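Local structure of caspase Nc (Drosophila melanogaster, 2FP3) at residues A[67-72]-A[134-139]; A[106-111]-A[151-156]. The protein acts as an initiator caspase, a cysteine endopeptidase that starts the caspase cascade leading to apoptosis in the fly. The protein carries 2 engineered substitutions. All coordinates share one frame; numbering follows the deposited sequence.

Contact 1 (67-72 with 134-139) lies near the C-terminal ends of two parallel strands in the central sheet, and contact 2 (106-111 with 151-156) lies beside it toward the surface, the two centres about 10 Å apart. Residues 106-111, at the start of helix 108-119, join them: Phe-111 CE1 lies 4.1 Å from Val-67 CG2 and 4.1 Å from Leu-134 CD1, while Val-106 CG2 rests 4.0 Å from Val-67 CG1. Contact 1 contains His-137, the probable catalytic histidine, and the side chain of Thr-136 is about 8 Å from that of Ala-184, an engineered residue at the active-site cysteine position. In contact 2 the Val-154 side chain is about 8 Å from that of His-137.

Contact 1 (A[67-72]-A[134-139]); sequences VNIMDY and LMTHGN
Val-67 to Ile-69 and Leu-134 to Met-135 are joined by a parallel backbone ladder. Met-135 N donates to Val-67 O over 2.8 Å in an almost perfectly straight bond (178°), and Ile-69 N continues the ladder to Met-135 O at 2.9 Å. Side chains pack on both faces of the sheet. Val-67 and Leu-134 stand side by side on one face, pointing the same way, with Val-67 CG1 3.5 Å from Leu-134 CD1, and Phe-111 of helix 108-119 covers the pair. On the other face the thioether of Met-135 reaches obliquely across Asn-68, its methyl CE 3.5 Å from Asn-68 CG. The buried amide of Asn-68 is well satisfied: OD1 accepts from Arg-79, and ND2 bonds to Ser-86 OG and Ala-82 O. These strands belong to the core sheet of the caspase fold, in which the short break in strand 130-139, just after Met-135, carries the probable catalytic histidine, His-137. The polar and aromatic contacts gather there. Tyr-72 OH donates to Thr-136 OG1 at 2.7 Å, the threonine oxygen lying at the edge of the phenol ring and in its plane. The Thr-136 hydroxyl, anti to its own backbone nitrogen (chi1 -179°), in turn bonds to Glu-148 O, which makes a short polar chain from the tyrosine to strand 146-148. Ile-69 CD1 packs alongside the same threonine, 4.0 Å from Thr-136 OG1. His-137 CD2 lies over one face of the Tyr-72 ring, toward its rim, 3.3 Å from Tyr-72 CE1; the ring planes are inclined by 39°, an oblique pairing. His-137 NE2 is hydrogen-bonded to Arg-77 O, a backbone carbonyl facing the histidine.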
# COMPACT_ATOMS: atom_id res chain seq x y z
N VAL A 67 1.96 -8.37 0.34
CA VAL A 67 1.55 -9.63 0.94
C VAL A 67 0.08 -9.91 0.61
O VAL A 67 -0.82 -9.26 1.13
CB VAL A 67 1.76 -9.59 2.46
CG1 VAL A 67 1.19 -10.85 3.10
CG2 VAL A 67 3.24 -9.45 2.78
N ASN A 68 -0.15 -10.87 -0.28
CA ASN A 68 -1.50 -11.23 -0.70
C ASN A 68 -1.87 -12.62 -0.15
O ASN A 68 -1.50 -13.64 -0.72
CB ASN A 68 -1.58 -11.25 -2.23
CG ASN A 68 -3.00 -11.06 -2.75
OD1 ASN A 68 -3.97 -11.14 -1.99
ND2 ASN A 68 -3.12 -10.81 -4.05
N ILE A 69 -2.59 -12.64 0.97
CA ILE A 69 -3.02 -13.89 1.61
C ILE A 69 -4.34 -14.32 0.97
O ILE A 69 -5.31 -13.56 0.96
CB ILE A 69 -3.25 -13.69 3.12
CG1 ILE A 69 -1.98 -13.12 3.76
CG2 ILE A 69 -3.64 -15.00 3.77
CD1 ILE A 69 -2.12 -12.83 5.24
N MET A 70 -4.40 -15.54 0.45
CA MET A 70 -5.63 -15.97 -0.19
C MET A 70 -6.14 -17.36 0.17
O MET A 70 -7.05 -17.87 -0.48
CB MET A 70 -5.48 -15.86 -1.71
CG MET A 70 -4.25 -16.53 -2.26
SD MET A 70 -4.02 -16.10 -3.99
CE MET A 70 -5.25 -17.16 -4.76
N ASP A 71 -5.57 -17.96 1.21
CA ASP A 71 -6.01 -19.28 1.64
C ASP A 71 -6.20 -19.30 3.15
O ASP A 71 -5.34 -18.85 3.91
CB ASP A 71 -5.00 -20.35 1.22
CG ASP A 71 -5.10 -20.71 -0.25
OD1 ASP A 71 -4.22 -21.44 -0.75
OD2 ASP A 71 -6.07 -20.27 -0.92
N TYR A 72 -7.34 -19.84 3.58
CA TYR A 72 -7.67 -19.90 4.99
C TYR A 72 -8.15 -21.31 5.39
O TYR A 72 -8.23 -22.20 4.54
CB TYR A 72 -8.74 -18.85 5.28
CG TYR A 72 -8.30 -17.46 4.89
CD1 TYR A 72 -8.46 -16.99 3.58
CD2 TYR A 72 -7.65 -16.63 5.81
CE1 TYR A 72 -7.97 -15.74 3.20
CE2 TYR A 72 -7.16 -15.38 5.44
CZ TYR A 72 -7.32 -14.94 4.14
OH TYR A 72 -6.83 -13.71 3.77
N LEU A 134 -0.95 -5.00 2.22
CA LEU A 134 -1.35 -6.25 2.82
C LEU A 134 -2.79 -6.52 2.42
O LEU A 134 -3.69 -5.74 2.73
CB LEU A 134 -1.25 -6.18 4.35
CG LEU A 134 -1.78 -7.38 5.14
CD1 LEU A 134 -1.02 -8.65 4.74
CD2 LEU A 134 -1.63 -7.13 6.63
N MET A 135 -3.00 -7.62 1.71
CA MET A 135 -4.34 -7.98 1.27
C MET A 135 -4.78 -9.28 1.92
O MET A 135 -4.25 -10.35 1.63
CB MET A 135 -4.36 -8.11 -0.25
CG MET A 135 -4.05 -6.80 -0.93
SD MET A 135 -3.67 -6.96 -2.66
CE MET A 135 -2.04 -7.75 -2.57
N THR A 136 -5.75 -9.16 2.82
CA THR A 136 -6.29 -10.31 3.54
C THR A 136 -7.69 -9.96 4.06
O THR A 136 -8.31 -9.00 3.61
CB THR A 136 -5.40 -10.66 4.73
OG1 THR A 136 -5.93 -11.80 5.43
CG2 THR A 136 -5.32 -9.49 5.68
N HIS A 137 -8.19 -10.76 5.00
CA HIS A 137 -9.50 -10.52 5.59
C HIS A 137 -9.31 -9.76 6.91
O HIS A 137 -8.34 -9.99 7.63
CB HIS A 137 -10.23 -11.84 5.86
CG HIS A 137 -10.61 -12.58 4.62
ND1 HIS A 137 -11.30 -12.00 3.58
CD2 HIS A 137 -10.44 -13.88 4.27
CE1 HIS A 137 -11.55 -12.90 2.65
NE2 HIS A 137 -11.03 -14.05 3.04
N GLY A 138 -10.24 -8.86 7.21
CA GLY A 138 -10.14 -8.08 8.44
C GLY A 138 -11.37 -8.21 9.33
O GLY A 138 -12.50 -8.30 8.85
N ASN A 139 -11.14 -8.21 10.64
CA ASN A 139 -12.23 -8.34 11.60
C ASN A 139 -12.24 -7.15 12.56
O ASN A 139 -11.20 -6.55 12.83
CB ASN A 139 -12.05 -9.66 12.38
CG ASN A 139 -13.31 -10.08 13.10
OD1 ASN A 139 -14.40 -10.07 12.53
ND2 ASN A 139 -13.17 -10.47 14.36

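Contact 2 (A[106-111]-A[151-156]); sequences VNQDQF and DGSVVD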
# COMPACT_ATOMS: atom_id res chain seq x y z
N VAL A 106 0.93 -16.49 4.28
CA VAL A 106 1.89 -16.51 5.37
C VAL A 106 1.11 -16.43 6.67
O VAL A 106 -0.01 -15.91 6.70
CB VAL A 106 2.90 -15.33 5.30
CG1 VAL A 106 3.80 -15.49 4.09
CG2 VAL A 106 2.18 -14.01 5.25
N ASN A 107 1.70 -16.95 7.74
CA ASN A 107 1.06 -16.93 9.05
C ASN A 107 1.52 -15.73 9.86
O ASN A 107 2.48 -15.05 9.50
CB ASN A 107 1.39 -18.22 9.81
CG ASN A 107 2.88 -18.41 10.02
OD1 ASN A 107 3.54 -17.58 10.66
ND2 ASN A 107 3.42 -19.49 9.49
N GLN A 108 0.83 -15.48 10.96
CA GLN A 108 1.16 -14.36 11.83
C GLN A 108 2.65 -14.28 12.12
O GLN A 108 3.25 -13.20 12.10
CB GLN A 108 0.39 -14.47 13.14
CG GLN A 108 0.61 -13.32 14.09
CD GLN A 108 -0.26 -13.41 15.32
OE1 GLN A 108 -1.46 -13.69 15.22
NE2 GLN A 108 0.33 -13.16 16.48
N ASP A 109 3.25 -15.43 12.39
CA ASP A 109 4.67 -15.48 12.72
C ASP A 109 5.56 -15.17 11.52
O ASP A 109 6.53 -14.43 11.65
CB ASP A 109 5.02 -16.86 13.28
CG ASP A 109 6.41 -16.89 13.88
OD1 ASP A 109 6.66 -16.11 14.83
OD2 ASP A 109 7.25 -17.70 13.41
N GLN A 110 5.25 -15.73 10.36
CA GLN A 110 6.05 -15.48 9.17
C GLN A 110 5.93 -14.01 8.76
O GLN A 110 6.93 -13.36 8.42
CB GLN A 110 5.58 -16.37 8.03
CG GLN A 110 5.72 -17.85 8.29
CD GLN A 110 5.23 -18.69 7.13
OE1 GLN A 110 4.08 -18.55 6.69
NE2 GLN A 110 6.09 -19.57 6.62
N PHE A 111 4.71 -13.49 8.79
CA PHE A 111 4.47 -12.12 8.40
C PHE A 111 5.38 -11.12 9.09
O PHE A 111 6.02 -10.31 8.43
CB PHE A 111 3.02 -11.71 8.68
CG PHE A 111 2.74 -10.28 8.34
CD1 PHE A 111 2.73 -9.86 7.02
CD2 PHE A 111 2.60 -9.34 9.34
CE1 PHE A 111 2.59 -8.53 6.70
CE2 PHE A 111 2.47 -8.00 9.03
CZ PHE A 111 2.47 -7.59 7.70
N ASP A 151 -2.92 -19.23 8.63
CA ASP A 151 -3.25 -20.12 9.73
C ASP A 151 -4.54 -19.71 10.45
O ASP A 151 -4.89 -20.29 11.47
CB ASP A 151 -2.09 -20.17 10.72
CG ASP A 151 -1.76 -18.81 11.31
OD1 ASP A 151 -0.76 -18.71 12.06
OD2 ASP A 151 -2.51 -17.85 11.02
N GLY A 152 -5.23 -18.72 9.91
CA GLY A 152 -6.46 -18.27 10.54
C GLY A 152 -6.25 -17.37 11.75
O GLY A 152 -7.20 -16.78 12.24
N SER A 153 -5.01 -17.27 12.22
CA SER A 153 -4.71 -16.43 13.38
C SER A 153 -4.99 -14.94 13.10
O SER A 153 -5.14 -14.53 11.95
CB SER A 153 -3.25 -16.61 13.79
OG SER A 153 -2.37 -16.22 12.75
N VAL A 154 -5.06 -14.15 14.17
CA VAL A 154 -5.35 -12.72 14.05
C VAL A 154 -4.39 -11.85 14.85
O VAL A 154 -3.74 -12.31 15.78
CB VAL A 154 -6.78 -12.42 14.50
CG1 VAL A 154 -7.77 -13.18 13.63
CG2 VAL A 154 -6.96 -12.81 15.95
N VAL A 155 -4.32 -10.57 14.48
CA VAL A 155 -3.44 -9.61 15.15
C VAL A 155 -4.07 -8.22 15.12
O VAL A 155 -4.82 -7.89 14.20
CB VAL A 155 -2.08 -9.49 14.42
CG1 VAL A 155 -1.13 -8.64 15.24
CG2 VAL A 155 -1.50 -10.86 14.18
N ASP A 156 -3.75 -7.40 16.12
CA ASP A 156 -4.25 -6.03 16.17
C ASP A 156 -3.52 -5.26 15.08
O ASP A 156 -2.29 -5.24 15.06
CB ASP A 156 -3.95 -5.38 17.52
CG ASP A 156 -5.00 -5.67 18.57
OD1 ASP A 156 -4.91 -5.09 19.68
OD2 ASP A 156 -5.91 -6.48 18.31
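A capping box opens helix 108-119, and the N-cap residue, Asn-107, meets Asp-151, the head of an Asx turn leading into the short, weakly bonded strand 154-156, which pairs with 146-148 in the caspase fold. In the box, Asn-107 N donates to Gln-110 OE1 at 3.1 Å, in the plane of that amide and on a lone pair. The return bond runs from Gln-110 N to Asn-107 OD1, with the donor 36° above the asparagine carbonyl plane. With its CG between the backbone N and carbonyl carbon (chi1 60°), Asn-107 turns its OD1 toward Gln-110 N in the first turn, and the reciprocal pair ties both side chains to the helix start. Across the contact, the Asp-151 side chain crosses that of Asn-107 at about a right angle, and its carboxylate touches the aliphatic part, Asp-151 OD1 lying 3.2 Å from Asn-107 CB. The other carboxylate oxygen holds the turn: Ser-153 N donates to Asp-151 OD2 at 2.8 Å, arriving from well above the carboxylate plane. Next along the chain, Gln-108 lies outstretched along the turn and the start of strand 154-156. Phe-149 borders both Gln-108 and Val-155. Nearer the backbone, Gln-108 CB packs 3.3 Å from Ser-153 OG.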